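Local atomic coordinates of Alr4995 protein (Nostoc sp., PDB entry 6LRF), a protein that catalyses, as a bifunctional enzyme, the hydrolysis of arginine by its arginine dihydrolase activity and the conversion of ornithine to proline by its ornithine cyclodeaminase activity. Residues P116-G121 with G137-L142; K559-I564 with G604-T609; D35-Q40 with L252-K257; P175-Y180 with N222-V227. One frame throughout, in Å; residues are numbered along the deposited sequence.

Interaction 1 of 4, residues P116-G121 with G137-L142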
loop_
_atom_site.group_PDB
_atom_site.type_symbol
_atom_site.label_atom_id
_atom_site.label_comp_id
_atom_site.label_asym_id
_atom_site.label_seq_id
_atom_site.Cartn_x
_atom_site.Cartn_y
_atom_site.Cartn_z
ATOM N N PRO B 116 -20.728 42.616 -5.760
ATOM C CA PRO B 116 -19.497 43.031 -6.440
ATOM C C PRO B 116 -19.461 42.721 -7.940
ATOM O O PRO B 116 -20.007 41.723 -8.418
ATOM C CB PRO B 116 -18.393 42.255 -5.693
ATOM C CG PRO B 116 -19.093 41.244 -4.857
ATOM C CD PRO B 116 -20.459 41.771 -4.582
ATOM N N PHE B 117 -18.814 43.621 -8.670
ATOM C CA PHE B 117 -18.635 43.505 -10.115
ATOM C C PHE B 117 -17.472 44.387 -10.493
ATOM O O PHE B 117 -17.458 45.558 -10.123
ATOM C CB PHE B 117 -19.881 43.934 -10.866
ATOM C CG PHE B 117 -19.650 44.165 -12.328
ATOM C CD1 PHE B 117 -19.501 43.095 -13.192
ATOM C CD2 PHE B 117 -19.582 45.456 -12.839
ATOM C CE1 PHE B 117 -19.291 43.300 -14.543
ATOM C CE2 PHE B 117 -19.368 45.675 -14.191
ATOM C CZ PHE B 117 -19.225 44.592 -15.048
ATOM N N GLU B 118 -16.490 43.863 -11.218
ATOM C CA GLU B 118 -15.269 44.649 -11.379
ATOM C C GLU B 118 -14.964 45.068 -12.815
ATOM O O GLU B 118 -13.807 45.101 -13.245
ATOM C CB GLU B 118 -14.100 43.892 -10.748
ATOM C CG GLU B 118 -14.345 43.769 -9.230
ATOM C CD GLU B 118 -13.104 43.437 -8.412
ATOM O OE1 GLU B 118 -12.064 43.072 -9.002
ATOM O OE2 GLU B 118 -13.184 43.540 -7.167
ATOM N N GLY B 119 -16.018 45.433 -13.541
ATOM C CA GLY B 119 -15.867 46.197 -14.771
ATOM C C GLY B 119 -15.417 45.411 -15.979
ATOM O O GLY B 119 -15.681 44.207 -16.090
ATOM N N ALA B 120 -14.735 46.088 -16.895
ATOM C CA ALA B 120 -14.319 45.426 -18.123
ATOM C C ALA B 120 -13.217 44.416 -17.823
ATOM O O ALA B 120 -12.908 43.559 -18.647
ATOM C CB ALA B 120 -13.856 46.453 -19.169
ATOM N N GLY B 121 -12.622 44.521 -16.639
ATOM C CA GLY B 121 -11.687 43.507 -16.182
ATOM C C GLY B 121 -12.325 42.132 -15.989
ATOM O O GLY B 121 -11.626 41.128 -16.046
ATOM N N GLY B 137 -16.431 33.985 -10.191
ATOM C CA GLY B 137 -15.636 32.975 -9.525
ATOM C C GLY B 137 -14.779 33.530 -8.401
ATOM O O GLY B 137 -14.514 32.824 -7.439
ATOM N N PHE B 138 -14.341 34.782 -8.521
ATOM C CA PHE B 138 -13.456 35.387 -7.524
ATOM C C PHE B 138 -13.841 36.813 -7.160
ATOM O O PHE B 138 -13.898 37.175 -5.987
ATOM C CB PHE B 138 -12.005 35.379 -8.026
ATOM C CG PHE B 138 -11.424 34.003 -8.158
ATOM C CD1 PHE B 138 -11.054 33.285 -7.027
ATOM C CD2 PHE B 138 -11.251 33.417 -9.407
ATOM C CE1 PHE B 138 -10.519 32.014 -7.142
ATOM C CE2 PHE B 138 -10.725 32.144 -9.517
ATOM C CZ PHE B 138 -10.355 31.448 -8.377
ATOM N N ARG B 139 -14.090 37.634 -8.169
ATOM C CA ARG B 139 -14.338 39.048 -7.929
ATOM C C ARG B 139 -15.798 39.403 -8.192
ATOM O O ARG B 139 -16.536 39.744 -7.265
ATOM C CB ARG B 139 -13.397 39.897 -8.786
ATOM C CG ARG B 139 -11.932 39.837 -8.315
ATOM C CD ARG B 139 -11.767 40.338 -6.867
ATOM N NE ARG B 139 -10.358 40.384 -6.476
ATOM C CZ ARG B 139 -9.512 41.370 -6.785
ATOM N NH1 ARG B 139 -9.922 42.421 -7.492
ATOM N NH2 ARG B 139 -8.248 41.303 -6.389
ATOM N N SER B 140 -16.228 39.300 -9.444
ATOM C CA SER B 140 -17.617 39.575 -9.770
ATOM C C SER B 140 -18.534 38.408 -9.431
ATOM O O SER B 140 -18.217 37.264 -9.712
ATOM C CB SER B 140 -17.752 39.917 -11.253
ATOM O OG SER B 140 -16.845 40.954 -11.592
ATOM N N GLU B 141 -19.684 38.729 -8.858
ATOM C CA GLU B 141 -20.723 37.766 -8.524
ATOM C C GLU B 141 -21.563 37.382 -9.723
ATOM O O GLU B 141 -21.866 38.212 -10.593
ATOM C CB GLU B 141 -21.641 38.337 -7.447
ATOM C CG GLU B 141 -21.017 38.405 -6.078
ATOM C CD GLU B 141 -21.090 37.081 -5.323
ATOM O OE1 GLU B 141 -21.908 36.208 -5.700
ATOM O OE2 GLU B 141 -20.327 36.926 -4.345
ATOM N N LEU B 142 -21.956 36.120 -9.745
ATOM C CA LEU B 142 -22.811 35.571 -10.782
ATOM C C LEU B 142 -24.095 36.383 -10.916
ATOM O O LEU B 142 -24.581 36.642 -12.030
ATOM C CB LEU B 142 -23.124 34.103 -10.462
ATOM C CG LEU B 142 -24.079 33.393 -11.420
ATOM C CD1 LEU B 142 -23.534 33.451 -12.845
ATOM C CD2 LEU B 142 -24.277 31.934 -10.953
#

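Interaction 2 of 4, residues K559-I564 with G604-T609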
loop_
_atom_site.group_PDB
_atom_site.type_symbol
_atom_site.label_atom_id
_atom_site.label_comp_id
_atom_site.label_asym_id
_atom_site.label_seq_id
_atom_site.Cartn_x
_atom_site.Cartn_y
_atom_site.Cartn_z
ATOM N N LYS B 559 -25.815 10.457 -19.280
ATOM C CA LYS B 559 -26.112 11.177 -20.521
ATOM C C LYS B 559 -25.311 10.626 -21.675
ATOM O O LYS B 559 -25.827 10.446 -22.777
ATOM C CB LYS B 559 -25.823 12.677 -20.390
ATOM C CG LYS B 559 -25.772 13.392 -21.730
ATOM C CD LYS B 559 -25.851 14.911 -21.580
ATOM C CE LYS B 559 -26.130 15.575 -22.926
ATOM N NZ LYS B 559 -26.630 16.975 -22.767
ATOM N N VAL B 560 -24.030 10.373 -21.434
ATOM C CA VAL B 560 -23.177 9.864 -22.488
ATOM C C VAL B 560 -23.646 8.481 -22.928
ATOM O O VAL B 560 -23.698 8.184 -24.122
ATOM C CB VAL B 560 -21.696 9.801 -22.039
ATOM C CG1 VAL B 560 -20.868 8.939 -23.000
ATOM C CG2 VAL B 560 -21.118 11.215 -21.920
ATOM N N ILE B 561 -23.994 7.638 -21.960
ATOM C CA ILE B 561 -24.411 6.278 -22.278
ATOM C C ILE B 561 -25.695 6.318 -23.090
ATOM O O ILE B 561 -25.794 5.686 -24.146
ATOM C CB ILE B 561 -24.595 5.436 -21.010
ATOM C CG1 ILE B 561 -23.207 5.170 -20.388
ATOM C CG2 ILE B 561 -25.324 4.125 -21.341
ATOM C CD1 ILE B 561 -23.248 4.476 -19.027
ATOM N N ASN B 562 -26.667 7.088 -22.613
ATOM C CA ASN B 562 -27.922 7.261 -23.339
ATOM C C ASN B 562 -27.744 7.822 -24.760
ATOM O O ASN B 562 -28.408 7.398 -25.701
ATOM C CB ASN B 562 -28.859 8.181 -22.554
ATOM C CG ASN B 562 -30.273 8.072 -23.034
ATOM O OD1 ASN B 562 -30.861 6.991 -22.970
ATOM N ND2 ASN B 562 -30.836 9.179 -23.533
ATOM N N THR B 563 -26.843 8.779 -24.915
ATOM C CA THR B 563 -26.611 9.388 -26.223
ATOM C C THR B 563 -26.018 8.385 -27.217
ATOM O O THR B 563 -26.437 8.317 -28.379
ATOM C CB THR B 563 -25.695 10.626 -26.080
ATOM O OG1 THR B 563 -26.345 11.586 -25.242
ATOM C CG2 THR B 563 -25.403 11.258 -27.424
ATOM N N ILE B 564 -25.038 7.601 -26.778
ATOM C CA ILE B 564 -24.453 6.597 -27.668
ATOM C C ILE B 564 -25.497 5.523 -28.016
ATOM O O ILE B 564 -25.593 5.107 -29.165
ATOM C CB ILE B 564 -23.186 5.936 -27.056
ATOM C CG1 ILE B 564 -22.155 7.005 -26.656
ATOM C CG2 ILE B 564 -22.538 4.977 -28.058
ATOM C CD1 ILE B 564 -21.773 7.959 -27.796
ATOM N N GLY B 604 -25.457 0.573 -18.684
ATOM C CA GLY B 604 -25.945 0.613 -20.055
ATOM C C GLY B 604 -26.338 -0.772 -20.539
ATOM O O GLY B 604 -27.451 -1.246 -20.260
ATOM N N PRO B 605 -25.425 -1.442 -21.255
ATOM C CA PRO B 605 -24.102 -0.941 -21.665
ATOM C C PRO B 605 -24.139 -0.116 -22.945
ATOM O O PRO B 605 -25.221 0.192 -23.460
ATOM C CB PRO B 605 -23.306 -2.226 -21.894
ATOM C CG PRO B 605 -24.344 -3.187 -22.430
ATOM C CD PRO B 605 -25.648 -2.833 -21.700
ATOM N N LEU B 606 -22.965 0.245 -23.453
ATOM C CA LEU B 606 -22.883 0.771 -24.803
ATOM C C LEU B 606 -23.335 -0.333 -25.747
ATOM O O LEU B 606 -23.248 -1.522 -25.415
ATOM C CB LEU B 606 -21.464 1.240 -25.137
ATOM C CG LEU B 606 -20.975 2.338 -24.186
ATOM C CD1 LEU B 606 -19.513 2.635 -24.434
ATOM C CD2 LEU B 606 -21.828 3.622 -24.316
ATOM N N PRO B 607 -23.861 0.049 -26.918
ATOM C CA PRO B 607 -24.273 -0.981 -27.876
ATOM C C PRO B 607 -23.076 -1.738 -28.429
ATOM O O PRO B 607 -23.225 -2.860 -28.900
ATOM C CB PRO B 607 -24.989 -0.185 -28.977
ATOM C CG PRO B 607 -24.582 1.222 -28.783
ATOM C CD PRO B 607 -24.242 1.405 -27.338
ATOM N N ASP B 608 -21.892 -1.141 -28.367
ATOM C CA ASP B 608 -20.692 -1.820 -28.863
ATOM C C ASP B 608 -20.211 -2.937 -27.927
ATOM O O ASP B 608 -19.480 -3.830 -28.345
ATOM C CB ASP B 608 -19.553 -0.817 -29.058
ATOM C CG ASP B 608 -19.865 0.228 -30.144
ATOM O OD1 ASP B 608 -20.695 1.135 -29.901
ATOM O OD2 ASP B 608 -19.273 0.131 -31.238
ATOM N N THR B 609 -20.595 -2.858 -26.655
ATOM C CA THR B 609 -20.059 -3.757 -25.636
ATOM C C THR B 609 -20.603 -5.180 -25.823
ATOM O O THR B 609 -21.815 -5.397 -25.921
ATOM C CB THR B 609 -20.368 -3.223 -24.229
ATOM O OG1 THR B 609 -19.769 -1.927 -24.086
ATOM C CG2 THR B 609 -19.773 -4.141 -23.142
#

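Interaction 3 of 4, residues D35-Q40 with L252-K257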
loop_
_atom_site.group_PDB
_atom_site.type_symbol
_atom_site.label_atom_id
_atom_site.label_comp_id
_atom_site.label_asym_id
_atom_site.label_seq_id
_atom_site.Cartn_x
_atom_site.Cartn_y
_atom_site.Cartn_z
ATOM N N ASP B 35 9.848 54.594 -10.302
ATOM C CA ASP B 35 10.436 55.198 -11.491
ATOM C C ASP B 35 10.516 54.217 -12.671
ATOM O O ASP B 35 10.529 54.630 -13.834
ATOM C CB ASP B 35 11.811 55.779 -11.152
ATOM C CG ASP B 35 11.717 56.941 -10.166
ATOM O OD1 ASP B 35 10.982 57.909 -10.459
ATOM O OD2 ASP B 35 12.367 56.891 -9.101
ATOM N N ARG B 36 10.545 52.921 -12.384
ATOM C CA ARG B 36 10.460 51.933 -13.458
ATOM C C ARG B 36 8.995 51.743 -13.881
ATOM O O ARG B 36 8.701 51.446 -15.046
ATOM C CB ARG B 36 11.077 50.596 -13.030
ATOM C CG ARG B 36 11.373 49.661 -14.196
ATOM C CD ARG B 36 11.841 48.285 -13.728
ATOM N NE ARG B 36 13.172 48.322 -13.122
ATOM C CZ ARG B 36 13.421 48.095 -11.833
ATOM N NH1 ARG B 36 12.429 47.806 -11.000
ATOM N NH2 ARG B 36 14.667 48.147 -11.378
ATOM N N ALA B 37 8.087 51.921 -12.923
ATOM C CA ALA B 37 6.652 51.861 -13.187
ATOM C C ALA B 37 6.229 53.013 -14.092
ATOM O O ALA B 37 5.495 52.814 -15.070
ATOM C CB ALA B 37 5.865 51.890 -11.877
ATOM N N VAL B 38 6.701 54.215 -13.758
ATOM C CA VAL B 38 6.480 55.395 -14.588
ATOM C C VAL B 38 7.016 55.162 -15.991
ATOM O O VAL B 38 6.350 55.445 -16.984
ATOM C CB VAL B 38 7.153 56.646 -13.989
ATOM C CG1 VAL B 38 7.096 57.810 -14.973
ATOM C CG2 VAL B 38 6.493 57.023 -12.674
ATOM N N GLU B 39 8.222 54.620 -16.061
ATOM C CA GLU B 39 8.884 54.399 -17.334
ATOM C C GLU B 39 8.139 53.392 -18.202
ATOM O O GLU B 39 7.984 53.599 -19.405
ATOM C CB GLU B 39 10.320 53.931 -17.096
ATOM C CG GLU B 39 11.110 53.643 -18.357
ATOM C CD GLU B 39 12.607 53.715 -18.123
ATOM O OE1 GLU B 39 13.063 53.284 -17.038
ATOM O OE2 GLU B 39 13.326 54.207 -19.021
ATOM N N GLN B 40 7.688 52.297 -17.593
ATOM C CA GLN B 40 6.968 51.253 -18.327
ATOM C C GLN B 40 5.569 51.728 -18.726
ATOM O O GLN B 40 5.117 51.477 -19.851
ATOM C CB GLN B 40 6.870 49.973 -17.495
ATOM C CG GLN B 40 8.181 49.228 -17.296
ATOM C CD GLN B 40 8.024 48.038 -16.353
ATOM O OE1 GLN B 40 7.028 47.929 -15.644
ATOM N NE2 GLN B 40 9.008 47.145 -16.342
ATOM N N LEU B 252 6.128 45.532 -18.886
ATOM C CA LEU B 252 5.195 46.022 -17.872
ATOM C C LEU B 252 5.353 45.210 -16.596
ATOM O O LEU B 252 4.395 45.026 -15.843
ATOM C CB LEU B 252 3.745 45.937 -18.367
ATOM C CG LEU B 252 3.323 46.857 -19.513
ATOM C CD1 LEU B 252 2.091 46.302 -20.214
ATOM C CD2 LEU B 252 3.059 48.272 -19.006
ATOM N N THR B 253 6.570 44.727 -16.360
ATOM C CA THR B 253 6.850 43.831 -15.234
ATOM C C THR B 253 6.545 44.453 -13.871
ATOM O O THR B 253 6.213 43.744 -12.923
ATOM C CB THR B 253 8.330 43.363 -15.241
ATOM O OG1 THR B 253 9.203 44.498 -15.127
ATOM C CG2 THR B 253 8.650 42.589 -16.528
ATOM N N GLU B 254 6.648 45.775 -13.773
ATOM C CA GLU B 254 6.381 46.458 -12.507
ATOM C C GLU B 254 4.896 46.417 -12.144
ATOM O O GLU B 254 4.521 46.593 -10.984
ATOM C CB GLU B 254 6.863 47.911 -12.573
ATOM C CG GLU B 254 7.340 48.464 -11.245
ATOM C CD GLU B 254 8.500 47.665 -10.661
ATOM O OE1 GLU B 254 9.271 47.052 -11.439
ATOM O OE2 GLU B 254 8.639 47.651 -9.417
ATOM N N PHE B 255 4.042 46.191 -13.136
ATOM C CA PHE B 255 2.618 46.130 -12.848
ATOM C C PHE B 255 2.184 44.683 -12.715
ATOM O O PHE B 255 1.164 44.398 -12.080
ATOM C CB PHE B 255 1.810 46.868 -13.918
ATOM C CG PHE B 255 2.033 48.348 -13.901
ATOM C CD1 PHE B 255 1.387 49.147 -12.967
ATOM C CD2 PHE B 255 2.924 48.940 -14.790
ATOM C CE1 PHE B 255 1.606 50.526 -12.934
ATOM C CE2 PHE B 255 3.149 50.312 -14.758
ATOM C CZ PHE B 255 2.486 51.103 -13.828
ATOM N N LEU B 256 2.978 43.769 -13.276
ATOM C CA LEU B 256 2.737 42.341 -13.062
ATOM C C LEU B 256 2.877 42.015 -11.579
ATOM O O LEU B 256 2.365 41.003 -11.121
ATOM C CB LEU B 256 3.693 41.475 -13.889
ATOM C CG LEU B 256 3.114 40.759 -15.116
ATOM C CD1 LEU B 256 2.946 41.721 -16.279
ATOM C CD2 LEU B 256 3.956 39.545 -15.531
ATOM N N LYS B 257 3.562 42.889 -10.837
ATOM C CA LYS B 257 3.727 42.744 -9.385
ATOM C C LYS B 257 2.436 42.965 -8.604
ATOM O O LYS B 257 2.283 42.439 -7.496
ATOM C CB LYS B 257 4.785 43.715 -8.860
ATOM C CG LYS B 257 6.190 43.480 -9.391
ATOM C CD LYS B 257 7.154 44.468 -8.755
ATOM C CE LYS B 257 8.585 44.232 -9.203
ATOM N NZ LYS B 257 9.543 45.045 -8.397
#

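Interaction 4 of 4, residues P175-Y180 with N222-V227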
loop_
_atom_site.group_PDB
_atom_site.type_symbol
_atom_site.label_atom_id
_atom_site.label_comp_id
_atom_site.label_asym_id
_atom_site.label_seq_id
_atom_site.Cartn_x
_atom_site.Cartn_y
_atom_site.Cartn_z
ATOM N N PRO B 175 -11.196 38.752 -26.424
ATOM C CA PRO B 175 -11.823 38.900 -27.738
ATOM C C PRO B 175 -11.020 39.875 -28.622
ATOM O O PRO B 175 -10.588 40.924 -28.151
ATOM C CB PRO B 175 -13.216 39.454 -27.406
ATOM C CG PRO B 175 -13.449 39.060 -25.959
ATOM C CD PRO B 175 -12.097 39.148 -25.325
ATOM N N LEU B 176 -10.800 39.504 -29.878
ATOM C CA LEU B 176 -9.987 40.303 -30.802
ATOM C C LEU B 176 -10.779 40.632 -32.052
ATOM O O LEU B 176 -11.840 40.046 -32.297
ATOM C CB LEU B 176 -8.705 39.565 -31.196
ATOM C CG LEU B 176 -7.749 39.192 -30.069
ATOM C CD1 LEU B 176 -6.749 38.158 -30.563
ATOM C CD2 LEU B 176 -7.045 40.422 -29.545
ATOM N N ALA B 177 -10.261 41.556 -32.852
ATOM C CA ALA B 177 -10.929 41.915 -34.097
ATOM C C ALA B 177 -11.066 40.691 -34.996
ATOM O O ALA B 177 -10.309 39.725 -34.849
ATOM C CB ALA B 177 -10.168 43.025 -34.813
ATOM N N ASN B 178 -12.041 40.731 -35.905
ATOM C CA ASN B 178 -12.199 39.701 -36.932
ATOM C C ASN B 178 -12.539 38.333 -36.325
ATOM O O ASN B 178 -12.107 37.293 -36.820
ATOM C CB ASN B 178 -10.918 39.620 -37.776
ATOM C CG ASN B 178 -11.120 38.902 -39.084
ATOM O OD1 ASN B 178 -12.214 38.919 -39.653
ATOM N ND2 ASN B 178 -10.059 38.267 -39.579
ATOM N N GLY B 179 -13.294 38.351 -35.230
ATOM C CA GLY B 179 -13.808 37.138 -34.608
ATOM C C GLY B 179 -12.844 36.293 -33.785
ATOM O O GLY B 179 -13.233 35.254 -33.251
ATOM N N TYR B 180 -11.593 36.723 -33.665
ATOM C CA TYR B 180 -10.598 35.899 -32.988
ATOM C C TYR B 180 -10.710 35.956 -31.466
ATOM O O TYR B 180 -11.189 36.933 -30.900
ATOM C CB TYR B 180 -9.196 36.296 -33.436
ATOM C CG TYR B 180 -8.906 35.815 -34.840
ATOM C CD1 TYR B 180 -9.096 36.649 -35.936
ATOM C CD2 TYR B 180 -8.490 34.506 -35.069
ATOM C CE1 TYR B 180 -8.844 36.204 -37.222
ATOM C CE2 TYR B 180 -8.245 34.048 -36.349
ATOM C CZ TYR B 180 -8.422 34.902 -37.421
ATOM O OH TYR B 180 -8.172 34.440 -38.693
ATOM N N ASN B 222 -6.147 45.574 -27.890
ATOM C CA ASN B 222 -6.372 45.371 -29.309
ATOM C C ASN B 222 -6.827 46.671 -29.943
ATOM O O ASN B 222 -7.870 47.212 -29.566
ATOM C CB ASN B 222 -7.416 44.269 -29.538
ATOM C CG ASN B 222 -7.582 43.897 -31.009
ATOM O OD1 ASN B 222 -8.684 43.555 -31.455
ATOM N ND2 ASN B 222 -6.484 43.952 -31.766
ATOM N N VAL B 223 -6.030 47.187 -30.876
ATOM C CA VAL B 223 -6.439 48.329 -31.685
ATOM C C VAL B 223 -6.462 47.897 -33.154
ATOM O O VAL B 223 -5.425 47.846 -33.817
ATOM C CB VAL B 223 -5.509 49.536 -31.482
ATOM C CG1 VAL B 223 -6.250 50.825 -31.803
ATOM C CG2 VAL B 223 -5.015 49.581 -30.046
ATOM N N GLU B 224 -7.662 47.583 -33.638
ATOM C CA GLU B 224 -7.892 46.862 -34.902
ATOM C C GLU B 224 -6.902 45.715 -35.101
ATOM O O GLU B 224 -7.089 44.638 -34.541
ATOM C CB GLU B 224 -7.853 47.816 -36.107
ATOM C CG GLU B 224 -8.078 47.156 -37.510
ATOM C CD GLU B 224 -9.023 45.933 -37.508
ATOM O OE1 GLU B 224 -10.155 46.042 -36.977
ATOM O OE2 GLU B 224 -8.646 44.866 -38.063
ATOM N N SER B 225 -5.850 45.933 -35.885
ATOM C CA SER B 225 -4.934 44.843 -36.195
ATOM C C SER B 225 -3.688 44.887 -35.339
ATOM O O SER B 225 -2.803 44.056 -35.489
ATOM C CB SER B 225 -4.567 44.858 -37.678
ATOM O OG SER B 225 -5.641 44.324 -38.435
ATOM N N ILE B 226 -3.635 45.853 -34.429
ATOM C CA ILE B 226 -2.540 45.919 -33.473
ATOM C C ILE B 226 -2.916 45.186 -32.187
ATOM O O ILE B 226 -4.053 45.292 -31.712
ATOM C CB ILE B 226 -2.171 47.367 -33.120
ATOM C CG1 ILE B 226 -2.098 48.227 -34.384
ATOM C CG2 ILE B 226 -0.888 47.408 -32.305
ATOM C CD1 ILE B 226 -1.274 47.643 -35.501
ATOM N N VAL B 227 -1.970 44.428 -31.638
ATOM C CA VAL B 227 -2.132 43.885 -30.296
ATOM C C VAL B 227 -0.919 44.245 -29.451
ATOM O O VAL B 227 0.211 43.880 -29.768
ATOM C CB VAL B 227 -2.358 42.353 -30.305
ATOM C CG1 VAL B 227 -3.777 42.050 -30.749
ATOM C CG2 VAL B 227 -1.347 41.640 -31.204
#

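Interaction 1 of 4, residues P116-G121 with G137-L142
E118 and R139 form the charged part of this contact between two loops of the GME-family hydrolase region, one leading into strand 123-125, the other leaving strand 132-136. R139 NH1 donates to E118 OE1 over 2.7 Å; the oxygen lies near the guanidinium plane and offers the lone pair on the side of OE2. The two flat groups stand 71° apart, and the bridge is made through one nitrogen and one oxygen. A bend at chi2 (-60°) carries the arginine chain obliquely across the carboxylate, its CG 3.3 Å from E118 OE1. H168 NE2 also bonds OE1, and L86 N bonds OE2.

Two uncharged hydrogen bonds hold the loops together, one to a side-chain hydroxyl and one between backbones. E118 N donates to S140 OG at 3.0 Å, a hydroxyl also bonded to D122 OD2. Farther along, E141 N gives P116 O an almost straight bond (172°) of 3.0 Å, reaching that oxygen from above the carbonyl plane, with S140 CA making a weaker CH contact to it.

The van der Waals contact is at P116: its CG meets E141 CG at 3.6 Å, and its CB lies 3.5 Å from the carbonyl oxygen R139 O. Q326 of the second subunit packs on both P116 and E141.

Buried as it is, the E118 carboxylate has a partner on each oxygen; with the serine bond, the carboxylate and the backbone N of E118 are both tied down, which would restrict how the side chain can turn.

Interaction 2 of 4, residues K559-I564 with G604-T609
In the Rossmann-type region of the protein, helix 554-567 is flanked by the loop that follows strand 594-597, an outermost strand of the parallel sheet within this chain; I561 and I564, one helical turn apart, face that loop through G604, L606 and P607. No hydrogen bond crosses between the two segments, so the meeting is one of methyl and methylene groups. L606 is the hub: its CD2 reaches I564 CB at 3.8 Å, approaching the isoleucine obliquely, and passes 4.2 Å from I561 CA. With CG2 opposite its backbone N, I564 turns that methyl to P607, 4.0 Å from CD. I561 sends its own CG2 against the bare CA of G604, 3.8 Å away, just before the cis peptide bond to P605.

The helix is firmly bonded here: K559 O accepts T563 N at 2.9 Å and T563 OG1 at 2.8 Å, from opposite faces of its plane. On the loop side, a type I turn runs from L606 to T609, and N524 OD1 bonds both L606 N and T609 OG1. R565, next on the helix, donates to P605 O, while P605 packs on I614 of the third subunit.

The chemistry divides the work: aliphatic contact alone joins these two segments, while the bonds from N524, R565 and within the turn probably keep the loop in shape for it.

Interaction 3 of 4, residues D35-Q40 with L252-K257
Helix 34-49 runs beside a short, weakly bonded helical turn at 253-256, with CA atoms 5.5 Å apart both at A37 and E254 and at Q40 and L252. Both belong to the hydrolase region of the GME family, whose fold is the alpha/beta propeller.

Q40 bridges the gap with its amide. Its chain is extended beyond CG, and OE1 accepts E254 N at 2.9 Å, in the carbonyl plane and on a lone pair (C=O...N angle 123°). From the other branch of the same amide, NE2 donates to T253 OG1 at 2.9 Å, nearly in the amide plane. Bonds on both its oxygen and its nitrogen fix the rotation of the group at the start of the turn.

E254 anchors a salt-bridge network. R36 NH1 comes to its OE1 at a long 3.3 Å, from above the carboxylate plane, 48° out of it, while K257 NZ bonds OE2 at 2.9 Å. S33 N also bonds OE2, and K257 NZ has a second partner in K31 O. The carboxylate thus joins two cations, and would probably offset their mutual charge.

Next to these polar groups A37 makes the apolar contact. Its CB lies 3.8 Å from E254 CG and 4.0 Å from F255 CZ, and Y15 meets the phenylalanine ring as well. At the edge of that ring, close to its plane, A37 O sits 3.4 Å from F255 CE2.

Interaction 4 of 4, residues P175-Y180 with N222-V227
A177 and L176 lie against N222, E224 and V227, so that the bend between strands 173-175 and 181-183 touches the beta hairpin of strands 221-223 and 226-229. The one hydrogen bond across runs from A177 N to N222 OD1, 2.9 Å long, with the donor tilted 26° from the carbonyl plane. Around it, A177 CB presses on E224 O at 3.5 Å and is near the glutamate carboxylate. L176 CD2 touches both N222 CG and V227 CG1, 3.8 Å from each, and the leucine also packs on F245.

The hairpin's own type II' turn, V223 to I226, positions N222. With CG opposite its backbone N (chi1 -173°), its amide hangs across that turn, and ND2 donates to E224 O at 2.9 Å as well as to I226 O. Three bonds therefore grip the amide and leave little scope for it to flip. The opposing bend is closed by L176 N bonding Y180 O, and strand 246-249 continues the sheet beyond the hairpin. I226 O takes two donors from opposite faces of its plane, N222 ND2 at 2.8 Å and V223 N at 2.9 Å.

In the fold
Following the chain from the N terminus, helix 34-49 opens interaction 3, which stays open until the turn at 252-257 returns to it more than 200 residues later. Two shorter closures fall inside that span, one after the other: interaction 1 joins the loops bracketing strands 123-125 and 132-136, then interaction 4 brings the 175-180 bend to the 222-227 hairpin. Their centres lie about 23 Å apart, and none of the contacts cross. All three tie together the GME-family region. Interaction 2 comes much later and separately, joining a helix and a loop of the Rossmann-type region, about 40 Å from interaction 1 between centres and across the chain's centre from it.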